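Local coordinates for protein (S)-2-haloacid dehalogenase IVA (Burkholderia cepacia, PDB 2NO4) that hydrolyses short-chain (S)-2-haloalkanoic acids to (R)-2-hydroxyalkanoic acids, releasing halide and inverting the configuration at the carbon attacked, at residues 29-34 and 102-107; 47-52 and 78-83. One frame throughout, in Å; residues are numbered along the deposited sequence. Where two conformers were deposited one is given.

Contact 1: 29-34 and 102-107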
ATOM      1  N   HIS B  29       3.984  10.311  13.379  1.00 39.19           N
ATOM      2  CA  HIS B  29       4.205  11.737  13.039  1.00 38.35           C
ATOM      3  C   HIS B  29       5.349  12.462  13.781  1.00 38.16           C
ATOM      4  O   HIS B  29       5.903  13.413  13.268  1.00 37.80           O
ATOM      5  CB  HIS B  29       2.918  12.547  13.192  1.00 36.50           C
ATOM      6  CG  HIS B  29       1.699  11.849  12.683  1.00 38.25           C
ATOM      7  ND1 HIS B  29       0.721  11.362  13.522  1.00 39.95           N
ATOM      8  CD2 HIS B  29       1.287  11.560  11.426  1.00 40.15           C
ATOM      9  CE1 HIS B  29      -0.242  10.802  12.804  1.00 40.26           C
ATOM     10  NE2 HIS B  29       0.085  10.895  11.529  1.00 40.72           N
ATOM     11  N   SER B  30       5.697  12.011  14.976  1.00 38.54           N
ATOM     12  CA  SER B  30       6.725  12.658  15.781  1.00 37.42           C
ATOM     13  C   SER B  30       8.148  12.624  15.180  1.00 37.90           C
ATOM     14  O   SER B  30       8.968  13.512  15.489  1.00 36.96           O
ATOM     15  CB  SER B  30       6.738  12.072  17.209  1.00 38.49           C
ATOM     16  OG  SER B  30       7.083  10.694  17.190  1.00 37.90           O
ATOM     17  N   ALA B  31       8.461  11.617  14.341  1.00 36.68           N
ATOM     18  CA  ALA B  31       9.823  11.535  13.798  1.00 34.69           C
ATOM     19  C   ALA B  31      10.117  12.783  12.949  1.00 33.57           C
ATOM     20  O   ALA B  31      11.155  13.474  13.181  1.00 33.82           O
ATOM     21  CB  ALA B  31      10.090  10.206  13.020  1.00 35.07           C
ATOM     22  N   VAL B  32       9.194  13.128  12.037  1.00 32.69           N
ATOM     23  CA  VAL B  32       9.357  14.395  11.258  1.00 29.28           C
ATOM     24  C   VAL B  32       8.991  15.638  12.079  1.00 31.30           C
ATOM     25  O   VAL B  32       9.699  16.617  11.974  1.00 31.91           O
ATOM     26  CB  VAL B  32       8.677  14.382   9.802  1.00 26.72           C
ATOM     27  CG1 VAL B  32       9.004  15.653   9.012  1.00 25.01           C
ATOM     28  CG2 VAL B  32       9.179  13.175   8.967  1.00 22.71           C
ATOM     29  N   MET B  33       7.928  15.602  12.887  1.00 33.51           N
ATOM     30  CA  MET B  33       7.449  16.793  13.601  1.00 38.42           C
ATOM     31  C   MET B  33       8.540  17.411  14.468  1.00 38.84           C
ATOM     32  O   MET B  33       8.722  18.626  14.476  1.00 40.34           O
ATOM     33  CB  MET B  33       6.231  16.426  14.445  0.60 39.55           C
ATOM     34  CG  MET B  33       5.121  17.487  14.548  0.60 41.94           C
ATOM     35  SD  MET B  33       3.596  16.740  15.235  0.60 42.73           S
ATOM     36  CE  MET B  33       2.774  16.159  13.740  0.60 41.49           C
ATOM     37  N   ARG B  34       9.294  16.571  15.158  1.00 39.37           N
ATOM     38  CA  ARG B  34      10.386  17.029  15.993  1.00 42.96           C
ATOM     39  C   ARG B  34      11.584  17.597  15.218  1.00 39.31           C
ATOM     40  O   ARG B  34      12.432  18.247  15.802  1.00 39.64           O
ATOM     41  CB  ARG B  34      10.799  15.907  16.950  1.00 46.28           C
ATOM     42  CG  ARG B  34       9.618  15.530  17.894  1.00 51.01           C
ATOM     43  CD  ARG B  34      10.036  14.838  19.205  1.00 53.23           C
ATOM     44  NE  ARG B  34      10.359  13.413  19.050  1.00 58.72           N
ATOM     45  CZ  ARG B  34      11.590  12.917  18.902  1.00 60.68           C
ATOM     46  NH1 ARG B  34      12.644  13.734  18.870  1.00 61.32           N
ATOM     47  NH2 ARG B  34      11.769  11.594  18.773  1.00 61.47           N
ATOM     48  N   LYS B 102      13.623   5.603  15.837  1.00 35.25           N
ATOM     49  CA  LYS B 102      14.059   4.524  16.717  1.00 38.67           C
ATOM     50  C   LYS B 102      13.493   4.766  18.100  1.00 39.02           C
ATOM     51  O   LYS B 102      13.242   3.821  18.831  1.00 42.81           O
ATOM     52  CB  LYS B 102      15.594   4.427  16.744  1.00 39.66           C
ATOM     53  CG  LYS B 102      16.067   3.037  17.065  1.00 42.97           C
ATOM     54  CD  LYS B 102      17.557   2.845  16.865  1.00 44.40           C
ATOM     55  CE  LYS B 102      17.948   1.581  17.613  1.00 47.12           C
ATOM     56  NZ  LYS B 102      19.401   1.252  17.534  1.00 47.61           N
ATOM     57  N   GLU B 103      13.259   6.031  18.440  1.00 38.67           N
ATOM     58  CA  GLU B 103      12.627   6.401  19.699  1.00 42.67           C
ATOM     59  C   GLU B 103      11.378   7.295  19.547  1.00 39.91           C
ATOM     60  O   GLU B 103      11.272   8.384  20.134  1.00 38.58           O
ATOM     61  CB  GLU B 103      13.675   6.993  20.635  1.00 43.66           C
ATOM     62  CG  GLU B 103      14.824   5.959  20.849  1.00 48.48           C
ATOM     63  CD  GLU B 103      15.798   6.288  21.977  1.00 50.31           C
ATOM     64  OE1 GLU B 103      15.739   7.416  22.561  1.00 52.69           O
ATOM     65  OE2 GLU B 103      16.619   5.378  22.275  1.00 52.86           O
ATOM     66  N   LEU B 104      10.434   6.804  18.742  1.00 40.18           N
ATOM     67  CA  LEU B 104       9.125   7.460  18.542  1.00 38.59           C
ATOM     68  C   LEU B 104       8.393   7.681  19.852  1.00 37.21           C
ATOM     69  O   LEU B 104       8.325   6.770  20.676  1.00 37.06           O
ATOM     70  CB  LEU B 104       8.214   6.581  17.679  1.00 35.53           C
ATOM     71  CG  LEU B 104       8.216   6.553  16.179  1.00 35.45           C
ATOM     72  CD1 LEU B 104       6.899   5.894  15.783  1.00 31.57           C
ATOM     73  CD2 LEU B 104       8.353   7.957  15.500  1.00 32.63           C
ATOM     74  N   SER B 105       7.831   8.882  20.004  1.00 35.78           N
ATOM     75  CA  SER B 105       6.947   9.253  21.113  1.00 37.06           C
ATOM     76  C   SER B 105       5.748   8.327  21.214  1.00 33.75           C
ATOM     77  O   SER B 105       5.112   7.991  20.186  1.00 30.31           O
ATOM     78  CB  SER B 105       6.381  10.664  20.881  1.00 37.55           C
ATOM     79  OG  SER B 105       7.420  11.586  20.668  1.00 44.09           O
ATOM     80  N   ALA B 106       5.436   7.950  22.450  1.00 32.59           N
ATOM     81  CA  ALA B 106       4.169   7.303  22.774  1.00 32.33           C
ATOM     82  C   ALA B 106       3.074   8.357  22.774  1.00 31.42           C
ATOM     83  O   ALA B 106       3.314   9.515  23.160  1.00 30.96           O
ATOM     84  CB  ALA B 106       4.235   6.621  24.127  1.00 30.74           C
ATOM     85  N   TYR B 107       1.877   7.951  22.349  1.00 27.19           N
ATOM     86  CA  TYR B 107       0.689   8.756  22.592  1.00 28.81           C
ATOM     87  C   TYR B 107       0.500   8.958  24.092  1.00 28.00           C
ATOM     88  O   TYR B 107       0.849   8.082  24.881  1.00 28.73           O
ATOM     89  CB  TYR B 107      -0.571   8.131  21.939  1.00 26.23           C
ATOM     90  CG  TYR B 107      -0.610   8.376  20.466  1.00 25.34           C
ATOM     91  CD1 TYR B 107      -1.086   9.600  19.946  1.00 24.96           C
ATOM     92  CD2 TYR B 107      -0.118   7.416  19.579  1.00 25.46           C
ATOM     93  CE1 TYR B 107      -1.096   9.834  18.578  1.00 24.46           C
ATOM     94  CE2 TYR B 107      -0.129   7.646  18.230  1.00 25.12           C
ATOM     95  CZ  TYR B 107      -0.617   8.859  17.742  1.00 25.28           C
ATOM     96  OH  TYR B 107      -0.617   9.071  16.392  1.00 27.67           O
TER
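S30 and S105 meet where the short helix 30-33 faces the loop that follows helix 90-102, and the polar part of the contact is built around them. The backbone N of S105 gives a weak hydrogen bond to OG of S30, 3.4 Å long and bent to 143° at the hydrogen. The stronger partner of this hydroxyl is the carbonyl O of D27; with chi1 at 63°, OG sits between the backbone N and the carbonyl carbon of its own residue. The S105 hydroxyl lies alongside, its OG 3.6 Å from S30 CB.

The apolar part is small. CD2 of L104 reaches back to the helix, 3.8 Å from A31 CB and 3.5 Å from S30 OG, while the same leucine also packs on Y22, a residue of the haloacid site. A31 also packs on A100 and Y101 of helix 90-102.

Looser contacts lie at the margins. R34 bends at chi3 (-79°) and brings NH2 to 3.5 Å from the carbonyl O of E103, an oblique approach. At the far margin the Y107 hydroxyl comes to 3.9 Å from H29 ND1, likewise obliquely; the tyrosine ring also takes part in a cation-pi interaction with R206.

Firmer ties run through the chain just ahead of helix 30-33, where D27 and L25 make backbone hydrogen bonds to S105 and Y107, respectively, consistent with the two connections between cap and core running side by side. The two segments themselves are joined by one weak bond and a few van der Waals contacts, with the S30 hydroxyl held mainly by D27.

Contact 2: 47-52 and 78-83; sequences SMLWRQ and LTFALR. With SO4 (sulfate ion), chain J.
W50 lays its indole against L78, and this pair dominates the packing of helix 43-63 on helix 70-84. The two short helical segments run roughly antiparallel, at 146°, with their axes 8.5 Å apart. W50 holds CG anti to its main-chain nitrogen (chi1 -176°), which carries the ring out past the backbone of L78. There CB of L78 stands over the five-membered ring, 3.7 Å from its centroid and 21° off the normal, a CH-pi contact. The leucine likewise sets CG opposite its main-chain nitrogen, and its branches spread over the same face: CD1 lies 3.8 Å from W50 CE3, and CD2 reaches the six-membered ring near CZ2. The indole NE1 bonds to the carbonyl O of T74, which helps fix the ring's rotation.

One helical turn along, A81 offers only a methyl group, and its CB comes to 3.8 Å from the backbone N of W50. L49 packs beside it, with CD2 at 4.0 Å from A81 CB, and crosses F80 at about a right angle, meeting ring atom CE2.

On another side of helix 70-84, R83 extends to a sulfate, NH2 to O2 at 2.8 Å and NE to O3 at 3.0 Å. T79 CG2 covers one guanidinium face, and R90 NE also binds the ion, probably acquired from the crystallisation liquor. Between the helices the contact is apolar, its one buried indole N-H satisfied by a carbonyl of helix 70-84 itself.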
ATOM      1  N   SER B  47       6.704  13.502   5.557  1.00 22.64           N
ATOM      2  CA  SER B  47       6.205  12.587   6.583  1.00 22.79           C
ATOM      3  C   SER B  47       5.140  11.625   6.038  1.00 23.97           C
ATOM      4  O   SER B  47       5.203  10.433   6.312  1.00 22.89           O
ATOM      5  CB  SER B  47       5.671  13.375   7.775  1.00 25.20           C
ATOM      6  OG  SER B  47       5.406  12.498   8.854  1.00 26.94           O
ATOM      7  N   MET B  48       4.161  12.151   5.293  1.00 23.92           N
ATOM      8  CA  MET B  48       3.116  11.323   4.695  1.00 26.87           C
ATOM      9  C   MET B  48       3.664  10.319   3.666  1.00 23.28           C
ATOM     10  O   MET B  48       3.234   9.172   3.627  1.00 21.70           O
ATOM     11  CB  MET B  48       2.058  12.177   4.035  1.00 27.12           C
ATOM     12  CG  MET B  48       1.309  13.099   4.997  1.00 32.88           C
ATOM     13  SD  MET B  48       0.141  14.171   4.050  1.00 37.04           S
ATOM     14  CE  MET B  48      -0.781  12.868   3.229  1.00 34.43           C
ATOM     15  N   LEU B  49       4.589  10.750   2.821  1.00 23.10           N
ATOM     16  CA  LEU B  49       5.178   9.830   1.822  1.00 22.24           C
ATOM     17  C   LEU B  49       6.029   8.748   2.473  1.00 21.84           C
ATOM     18  O   LEU B  49       5.953   7.590   2.045  1.00 23.29           O
ATOM     19  CB  LEU B  49       6.015  10.579   0.784  1.00 21.46           C
ATOM     20  CG  LEU B  49       6.608   9.751  -0.370  1.00 23.96           C
ATOM     21  CD1 LEU B  49       5.569   8.992  -1.225  1.00 21.50           C
ATOM     22  CD2 LEU B  49       7.393  10.724  -1.248  1.00 22.57           C
ATOM     23  N   TRP B  50       6.841   9.127   3.470  1.00 20.08           N
ATOM     24  CA  TRP B  50       7.638   8.150   4.211  1.00 22.18           C
ATOM     25  C   TRP B  50       6.728   7.018   4.737  1.00 23.62           C
ATOM     26  O   TRP B  50       6.982   5.830   4.515  1.00 23.67           O
ATOM     27  CB  TRP B  50       8.347   8.840   5.367  1.00 21.67           C
ATOM     28  CG  TRP B  50       9.307   7.984   6.185  1.00 21.98           C
ATOM     29  CD1 TRP B  50       9.728   6.715   5.939  1.00 21.02           C
ATOM     30  CD2 TRP B  50       9.964   8.417   7.362  1.00 20.88           C
ATOM     31  NE1 TRP B  50      10.616   6.317   6.931  1.00 20.26           N
ATOM     32  CE2 TRP B  50      10.799   7.369   7.793  1.00 21.62           C
ATOM     33  CE3 TRP B  50       9.951   9.628   8.084  1.00 22.70           C
ATOM     34  CZ2 TRP B  50      11.587   7.468   8.952  1.00 20.23           C
ATOM     35  CZ3 TRP B  50      10.764   9.732   9.246  1.00 22.26           C
ATOM     36  CH2 TRP B  50      11.569   8.654   9.643  1.00 21.07           C
ATOM     37  N   ARG B  51       5.679   7.415   5.454  1.00 23.00           N
ATOM     38  CA  ARG B  51       4.736   6.476   6.035  1.00 24.41           C
ATOM     39  C   ARG B  51       4.048   5.593   4.970  1.00 23.01           C
ATOM     40  O   ARG B  51       3.970   4.378   5.131  1.00 20.73           O
ATOM     41  CB  ARG B  51       3.697   7.256   6.895  1.00 25.14           C
ATOM     42  CG  ARG B  51       2.490   6.414   7.377  1.00 26.50           C
ATOM     43  CD  ARG B  51       2.915   5.361   8.366  1.00 29.82           C
ATOM     44  NE  ARG B  51       1.776   4.775   9.074  1.00 32.31           N
ATOM     45  CZ  ARG B  51       1.853   3.689   9.841  1.00 31.31           C
ATOM     46  NH1 ARG B  51       3.006   3.063   9.986  1.00 30.75           N
ATOM     47  NH2 ARG B  51       0.764   3.213  10.442  1.00 32.50           N
ATOM     48  N   GLN B  52       3.552   6.205   3.903  1.00 24.42           N
ATOM     49  CA  GLN B  52       2.855   5.499   2.837  1.00 24.12           C
ATOM     50  C   GLN B  52       3.757   4.451   2.165  1.00 22.60           C
ATOM     51  O   GLN B  52       3.311   3.318   1.909  1.00 21.85           O
ATOM     52  CB  GLN B  52       2.304   6.493   1.759  1.00 25.16           C
ATOM     53  CG  GLN B  52       1.483   5.781   0.582  1.00 28.72           C
ATOM     54  CD  GLN B  52       2.365   5.149  -0.561  1.00 29.89           C
ATOM     55  OE1 GLN B  52       3.388   5.730  -0.936  1.00 30.59           O
ATOM     56  NE2 GLN B  52       1.920   3.991  -1.147  1.00 29.88           N
ATOM     57  N   LEU B  78      12.301   6.221   3.679  1.00 22.47           N
ATOM     58  CA  LEU B  78      12.750   7.560   4.007  1.00 22.70           C
ATOM     59  C   LEU B  78      13.679   8.082   2.917  1.00 23.05           C
ATOM     60  O   LEU B  78      13.571   9.228   2.521  1.00 21.84           O
ATOM     61  CB  LEU B  78      13.488   7.616   5.336  1.00 23.51           C
ATOM     62  CG  LEU B  78      14.082   8.976   5.778  1.00 23.89           C
ATOM     63  CD1 LEU B  78      13.018  10.071   5.872  1.00 22.20           C
ATOM     64  CD2 LEU B  78      14.852   8.815   7.109  1.00 23.89           C
ATOM     65  N   THR B  79      14.613   7.237   2.479  1.00 23.05           N
ATOM     66  CA  THR B  79      15.559   7.586   1.415  1.00 23.72           C
ATOM     67  C   THR B  79      14.795   8.002   0.165  1.00 23.24           C
ATOM     68  O   THR B  79      15.103   9.018  -0.451  1.00 21.13           O
ATOM     69  CB  THR B  79      16.488   6.382   1.152  1.00 23.96           C
ATOM     70  OG1 THR B  79      17.324   6.226   2.306  1.00 28.66           O
ATOM     71  CG2 THR B  79      17.352   6.611  -0.088  1.00 27.61           C
ATOM     72  N   PHE B  80      13.793   7.199  -0.198  1.00 21.86           N
ATOM     73  CA  PHE B  80      12.915   7.511  -1.313  1.00 23.30           C
ATOM     74  C   PHE B  80      12.190   8.860  -1.138  1.00 22.89           C
ATOM     75  O   PHE B  80      12.108   9.635  -2.104  1.00 23.14           O
ATOM     76  CB  PHE B  80      11.902   6.390  -1.558  1.00 21.85           C
ATOM     77  CG  PHE B  80      10.954   6.694  -2.648  1.00 22.18           C
ATOM     78  CD1 PHE B  80      11.324   6.512  -3.985  1.00 22.00           C
ATOM     79  CD2 PHE B  80       9.687   7.243  -2.350  1.00 20.65           C
ATOM     80  CE1 PHE B  80      10.426   6.832  -5.029  1.00 22.57           C
ATOM     81  CE2 PHE B  80       8.795   7.559  -3.384  1.00 20.61           C
ATOM     82  CZ  PHE B  80       9.168   7.355  -4.719  1.00 21.43           C
ATOM     83  N   ALA B  81      11.648   9.105   0.059  1.00 22.45           N
ATOM     84  CA  ALA B  81      10.888  10.330   0.332  1.00 22.89           C
ATOM     85  C   ALA B  81      11.807  11.561   0.298  1.00 22.41           C
ATOM     86  O   ALA B  81      11.452  12.601  -0.270  1.00 19.70           O
ATOM     87  CB  ALA B  81      10.051  10.225   1.682  1.00 21.83           C
ATOM     88  N   LEU B  82      13.014  11.426   0.873  1.00 22.58           N
ATOM     89  CA  LEU B  82      14.000  12.513   0.847  1.00 24.22           C
ATOM     90  C   LEU B  82      14.430  12.883  -0.567  1.00 23.31           C
ATOM     91  O   LEU B  82      14.512  14.066  -0.886  1.00 25.08           O
ATOM     92  CB  LEU B  82      15.250  12.147   1.684  1.00 22.97           C
ATOM     93  CG  LEU B  82      15.051  12.080   3.193  1.00 22.13           C
ATOM     94  CD1 LEU B  82      16.340  11.513   3.823  1.00 21.97           C
ATOM     95  CD2 LEU B  82      14.730  13.441   3.779  1.00 22.98           C
ATOM     96  N   ARG B  83      14.724  11.871  -1.402  1.00 21.78           N
ATOM     97  CA  ARG B  83      15.060  12.110  -2.824  1.00 23.37           C
ATOM     98  C   ARG B  83      13.869  12.718  -3.617  1.00 22.65           C
ATOM     99  O   ARG B  83      14.035  13.574  -4.461  1.00 24.12           O
ATOM    100  CB  ARG B  83      15.512  10.804  -3.487  1.00 24.38           C
ATOM    101  CG  ARG B  83      16.789  10.236  -2.941  1.00 25.57           C
ATOM    102  CD  ARG B  83      17.014   8.794  -3.430  1.00 27.06           C
ATOM    103  NE  ARG B  83      18.379   8.356  -3.117  1.00 28.81           N
ATOM    104  CZ  ARG B  83      18.844   7.130  -3.340  1.00 30.17           C
ATOM    105  NH1 ARG B  83      18.035   6.186  -3.823  1.00 28.55           N
ATOM    106  NH2 ARG B  83      20.111   6.846  -3.039  1.00 30.47           N
TER
HETATM  107  S   SO4 J1006      21.274  10.292  -1.771  1.00 62.68           S
HETATM  108  O1  SO4 J1006      22.065  10.922  -0.714  1.00 63.57           O
HETATM  109  O2  SO4 J1006      21.684   8.912  -1.956  1.00 63.95           O
HETATM  110  O3  SO4 J1006      19.880  10.314  -1.341  1.00 63.61           O
HETATM  111  O4  SO4 J1006      21.452  10.965  -3.057  1.00 61.93           O

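How the contacts relate
Contact 2 is nested in the chain within the loop closed by contact 1, and both lie in or at the edge of the helical region between strands 16-19 and 123-128. Their centres are 15 Å apart, yet they touch: V32 CG2 packs 3.7 Å from W50 CE3, and A31 CB lies 3.9 Å from W50 CZ3. W50 therefore bridges helix 30-33 and helix 70-84. Contact 1 borders the haloacid site through L104, whose side chain is about 4 Å from that of Y22 at the nearest atoms. Contact 2 is linked to it through R51, a substrate-binding residue that lies in 47-52 but does not touch 78-83 and is weakly hydrogen-bonded through NH2 to Y22 O.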